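TRNA dimethylallyltransferase (Bacillus halodurans, PDB 3EXA) probably transfers a dimethylallyl group from dimethylallyl diphosphate to the N6 atom of adenosine 37 in tRNAs that read codons beginning with uridine. Local coordinates at residues V39-T51 against M215-L227. Residues are numbered along the deposited sequence; the frame is centred on the assembly and turned at random.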
loop_
_atom_site.group_PDB
_atom_site.type_symbol
_atom_site.label_atom_id
_atom_site.label_comp_id
_atom_site.label_asym_id
_atom_site.label_seq_id
_atom_site.Cartn_x
_atom_site.Cartn_y
_atom_site.Cartn_z
ATOM N N VAL A 39 8.133 -28.348 1.582
ATOM C CA VAL A 39 9.287 -27.473 1.789
ATOM C C VAL A 39 9.870 -27.570 3.187
ATOM O O VAL A 39 11.077 -27.397 3.368
ATOM C CB VAL A 39 8.957 -25.969 1.509
ATOM C CG1 VAL A 39 8.206 -25.829 0.178
ATOM C CG2 VAL A 39 8.172 -25.363 2.666
ATOM N N TYR A 40 9.021 -27.867 4.167
ATOM C CA TYR A 40 9.454 -27.945 5.564
ATOM C C TYR A 40 10.238 -29.195 5.918
ATOM O O TYR A 40 9.718 -30.304 5.865
ATOM C CB TYR A 40 8.236 -27.828 6.488
ATOM C CG TYR A 40 7.510 -26.508 6.356
ATOM C CD1 TYR A 40 8.081 -25.326 6.837
ATOM C CD2 TYR A 40 6.277 -26.432 5.729
ATOM C CE1 TYR A 40 7.438 -24.101 6.694
ATOM C CE2 TYR A 40 5.624 -25.216 5.577
ATOM C CZ TYR A 40 6.207 -24.057 6.060
ATOM O OH TYR A 40 5.564 -22.847 5.910
ATOM N N ARG A 41 11.495 -29.012 6.294
ATOM C CA ARG A 41 12.319 -30.148 6.664
ATOM C C ARG A 41 12.054 -30.629 8.081
ATOM O O ARG A 41 11.750 -29.837 8.973
ATOM C CB ARG A 41 13.800 -29.816 6.485
ATOM C CG ARG A 41 14.114 -28.362 6.600
ATOM C CD ARG A 41 15.469 -28.102 6.016
ATOM N NE ARG A 41 15.629 -26.687 5.725
ATOM C CZ ARG A 41 16.702 -26.160 5.149
ATOM N NH1 ARG A 41 17.721 -26.934 4.801
ATOM N NH2 ARG A 41 16.750 -24.854 4.921
ATOM N N GLY A 42 12.169 -31.943 8.264
ATOM C CA GLY A 42 11.933 -32.556 9.559
ATOM C C GLY A 42 10.501 -33.044 9.652
ATOM O O GLY A 42 10.120 -33.699 10.622
HETATM N N MSE A 43 9.714 -32.699 8.634
HETATM C CA MSE A 43 8.311 -33.077 8.532
HETATM C C MSE A 43 8.197 -33.965 7.302
HETATM O O MSE A 43 7.781 -33.519 6.235
HETATM C CB MSE A 43 7.447 -31.818 8.372
HETATM C CG MSE A 43 7.369 -30.976 9.650
HETATM SE SE MSE A 43 6.676 -29.177 9.452
HETATM C CE MSE A 43 4.781 -29.472 9.658
ATOM N N ASP A 44 8.584 -35.224 7.450
ATOM C CA ASP A 44 8.557 -36.149 6.328
ATOM C C ASP A 44 7.319 -37.035 6.316
ATOM O O ASP A 44 6.696 -37.237 5.273
ATOM C CB ASP A 44 9.816 -37.019 6.354
ATOM C CG ASP A 44 11.091 -36.201 6.481
ATOM O OD1 ASP A 44 11.233 -35.201 5.741
ATOM O OD2 ASP A 44 11.955 -36.561 7.313
ATOM N N ILE A 45 6.957 -37.558 7.481
ATOM C CA ILE A 45 5.804 -38.439 7.583
ATOM C C ILE A 45 4.483 -37.730 7.361
ATOM O O ILE A 45 3.733 -38.079 6.453
ATOM C CB ILE A 45 5.770 -39.120 8.942
ATOM C CG1 ILE A 45 7.048 -39.938 9.122
ATOM C CG2 ILE A 45 4.539 -39.988 9.049
ATOM C CD1 ILE A 45 7.294 -40.393 10.528
ATOM N N GLY A 46 4.197 -36.730 8.182
ATOM C CA GLY A 46 2.941 -36.009 8.044
ATOM C C GLY A 46 2.712 -35.388 6.678
ATOM O O GLY A 46 1.578 -35.108 6.305
ATOM N N THR A 47 3.771 -35.169 5.912
ATOM C CA THR A 47 3.579 -34.550 4.613
ATOM C C THR A 47 3.725 -35.519 3.445
ATOM O O THR A 47 3.705 -35.102 2.284
ATOM C CB THR A 47 4.544 -33.372 4.415
ATOM O OG1 THR A 47 5.865 -33.865 4.178
ATOM C CG2 THR A 47 4.564 -32.495 5.657
ATOM N N ALA A 48 3.857 -36.810 3.748
ATOM C CA ALA A 48 4.010 -37.830 2.713
ATOM C C ALA A 48 5.097 -37.406 1.735
ATOM O O ALA A 48 4.922 -37.484 0.514
ATOM C CB ALA A 48 2.692 -38.035 1.974
ATOM N N LYS A 49 6.216 -36.950 2.289
ATOM C CA LYS A 49 7.353 -36.491 1.497
ATOM C C LYS A 49 7.898 -37.612 0.619
ATOM O O LYS A 49 8.025 -38.760 1.056
ATOM C CB LYS A 49 8.449 -35.964 2.428
ATOM C CG LYS A 49 9.518 -35.139 1.732
ATOM C CD LYS A 49 10.388 -34.387 2.738
ATOM C CE LYS A 49 9.608 -33.293 3.458
ATOM N NZ LYS A 49 10.374 -32.711 4.592
ATOM N N ILE A 50 8.218 -37.273 -0.627
ATOM C CA ILE A 50 8.761 -38.252 -1.558
ATOM C C ILE A 50 10.152 -38.687 -1.108
ATOM O O ILE A 50 10.945 -37.875 -0.641
ATOM C CB ILE A 50 8.870 -37.682 -2.995
ATOM C CG1 ILE A 50 9.519 -38.726 -3.910
ATOM C CG2 ILE A 50 9.710 -36.411 -2.996
ATOM C CD1 ILE A 50 9.511 -38.359 -5.374
ATOM N N THR A 51 10.447 -39.970 -1.260
ATOM C CA THR A 51 11.745 -40.488 -0.862
ATOM C C THR A 51 12.736 -40.453 -2.021
ATOM O O THR A 51 12.344 -40.359 -3.182
ATOM C CB THR A 51 11.616 -41.929 -0.358
ATOM O OG1 THR A 51 11.138 -42.764 -1.421
ATOM C CG2 THR A 51 10.636 -41.990 0.812
HETATM N N MSE A 215 0.826 -43.306 8.198
HETATM C CA MSE A 215 1.520 -42.234 8.896
HETATM C C MSE A 215 1.591 -42.522 10.392
HETATM O O MSE A 215 2.619 -42.285 11.028
HETATM C CB MSE A 215 0.815 -40.893 8.692
HETATM C CG MSE A 215 0.679 -40.471 7.250
HETATM SE SE MSE A 215 -0.219 -38.777 7.033
HETATM C CE MSE A 215 0.857 -38.114 5.558
ATOM N N VAL A 216 0.499 -43.026 10.955
ATOM C CA VAL A 216 0.495 -43.325 12.373
ATOM C C VAL A 216 1.492 -44.438 12.649
ATOM O O VAL A 216 2.217 -44.388 13.632
ATOM C CB VAL A 216 -0.893 -43.745 12.853
ATOM C CG1 VAL A 216 -0.840 -44.110 14.320
ATOM C CG2 VAL A 216 -1.873 -42.612 12.619
ATOM N N GLU A 217 1.537 -45.429 11.767
ATOM C CA GLU A 217 2.452 -46.549 11.916
ATOM C C GLU A 217 3.911 -46.125 11.827
ATOM O O GLU A 217 4.739 -46.613 12.591
ATOM C CB GLU A 217 2.169 -47.620 10.854
ATOM C CG GLU A 217 0.855 -48.377 11.061
ATOM C CD GLU A 217 0.679 -49.549 10.097
ATOM O OE1 GLU A 217 1.625 -50.356 9.943
ATOM O OE2 GLU A 217 -0.413 -49.672 9.506
ATOM N N GLU A 218 4.225 -45.217 10.902
ATOM C CA GLU A 218 5.602 -44.746 10.713
ATOM C C GLU A 218 6.082 -43.804 11.803
ATOM O O GLU A 218 7.282 -43.618 11.975
ATOM C CB GLU A 218 5.741 -44.053 9.359
ATOM C CG GLU A 218 5.795 -45.012 8.189
ATOM C CD GLU A 218 5.406 -44.357 6.878
ATOM O OE1 GLU A 218 5.392 -45.064 5.850
ATOM O OE2 GLU A 218 5.109 -43.140 6.869
ATOM N N GLY A 219 5.145 -43.201 12.529
ATOM C CA GLY A 219 5.527 -42.300 13.597
ATOM C C GLY A 219 4.972 -40.886 13.555
ATOM O O GLY A 219 5.567 -39.986 14.142
ATOM N N LEU A 220 3.848 -40.672 12.882
ATOM C CA LEU A 220 3.262 -39.336 12.815
ATOM C C LEU A 220 3.263 -38.669 14.188
ATOM O O LEU A 220 3.793 -37.572 14.348
ATOM C CB LEU A 220 1.824 -39.408 12.300
ATOM C CG LEU A 220 1.150 -38.039 12.179
ATOM C CD1 LEU A 220 1.974 -37.155 11.244
ATOM C CD2 LEU A 220 -0.267 -38.206 11.653
ATOM N N ILE A 221 2.669 -39.347 15.171
ATOM C CA ILE A 221 2.583 -38.843 16.543
ATOM C C ILE A 221 3.932 -38.374 17.086
ATOM O O ILE A 221 4.029 -37.301 17.676
ATOM C CB ILE A 221 2.017 -39.920 17.506
ATOM C CG1 ILE A 221 0.656 -40.396 17.011
ATOM C CG2 ILE A 221 1.887 -39.342 18.904
ATOM C CD1 ILE A 221 0.084 -41.532 17.807
ATOM N N ASP A 222 4.967 -39.185 16.900
ATOM C CA ASP A 222 6.295 -38.817 17.371
ATOM C C ASP A 222 6.766 -37.569 16.654
ATOM O O ASP A 222 7.332 -36.668 17.272
ATOM C CB ASP A 222 7.293 -39.940 17.107
ATOM C CG ASP A 222 7.103 -41.104 18.032
ATOM O OD1 ASP A 222 7.228 -40.890 19.268
ATOM O OD2 ASP A 222 6.833 -42.220 17.528
ATOM N N GLU A 223 6.527 -37.532 15.343
ATOM C CA GLU A 223 6.920 -36.410 14.505
ATOM C C GLU A 223 6.260 -35.127 14.984
ATOM O O GLU A 223 6.889 -34.070 14.987
ATOM C CB GLU A 223 6.549 -36.679 13.039
ATOM C CG GLU A 223 7.035 -35.600 12.078
ATOM C CD GLU A 223 6.649 -35.860 10.635
ATOM O OE1 GLU A 223 5.437 -35.895 10.328
ATOM O OE2 GLU A 223 7.559 -36.031 9.798
ATOM N N ALA A 224 4.995 -35.216 15.387
ATOM C CA ALA A 224 4.261 -34.048 15.885
ATOM C C ALA A 224 4.844 -33.648 17.236
ATOM O O ALA A 224 5.133 -32.475 17.470
ATOM C CB ALA A 224 2.762 -34.377 16.029
ATOM N N LYS A 225 5.026 -34.624 18.124
ATOM C CA LYS A 225 5.583 -34.345 19.446
ATOM C C LYS A 225 6.913 -33.617 19.396
ATOM O O LYS A 225 7.203 -32.791 20.263
ATOM C CB LYS A 225 5.748 -35.630 20.262
ATOM C CG LYS A 225 4.441 -36.268 20.694
ATOM C CD LYS A 225 4.675 -37.558 21.473
ATOM C CE LYS A 225 5.424 -37.323 22.769
ATOM N NZ LYS A 225 5.784 -38.629 23.384
ATOM N N LYS A 226 7.736 -33.912 18.399
ATOM C CA LYS A 226 9.024 -33.232 18.305
ATOM C C LYS A 226 8.822 -31.750 17.968
ATOM O O LYS A 226 9.452 -30.888 18.572
ATOM C CB LYS A 226 9.910 -33.912 17.259
ATOM C CG LYS A 226 10.297 -35.347 17.611
ATOM C CD LYS A 226 11.190 -35.959 16.535
ATOM C CE LYS A 226 11.613 -37.379 16.891
ATOM N NZ LYS A 226 12.432 -38.014 15.817
ATOM N N LEU A 227 7.941 -31.451 17.017
ATOM C CA LEU A 227 7.675 -30.063 16.653
ATOM C C LEU A 227 6.998 -29.343 17.811
ATOM O O LEU A 227 7.228 -28.157 18.051
ATOM C CB LEU A 227 6.768 -29.997 15.434
ATOM C CG LEU A 227 7.383 -30.548 14.145
ATOM C CD1 LEU A 227 6.318 -30.572 13.069
ATOM C CD2 LEU A 227 8.565 -29.683 13.713
#
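The type I turn Ile45-Ala48, in the loop between strand 29-33 and helix 52-55 of this P-loop fold, meets Glu223 of helix 220-229 just past its junction with helix 201-218. The carboxylate of Glu223 takes up three successive backbone N-H groups: OE1 accepts Gly46 N at 2.6 Å through its syn lone pair, nearly straight at 160°, while OE2 receives Ile45 N at 2.8 Å and, weakly, Asp44 N. Glu223 reaches the loop because CG lies anti to its backbone N (chi1 -175°) and the chain runs on extended. Gly46 suits its place, since a side chain there would crowd OE1 and Leu220 CD1, which sits 3.5 Å from Gly46 CA. Ile45, branched at CB, packs against the helix junction: CG2 lies 3.8 Å from Met215 CB, and CD1 3.5 Å from Glu218 O, within the Schellman motif whose C-prime residue, with positive phi, is Gly219. Farther along, the selenomethionine Met43 crosses Leu227 at about a right angle, CG to CD1 3.6 Å. Three backbone N-H groups, one weakly held, and a hydrogen bond with Tyr243 OH thus surround the buried carboxylate, probably stabilising its negative charge and holding the turn in place, with the Ala48 side chain about 6 Å from that of Thr12, thought to bind substrate.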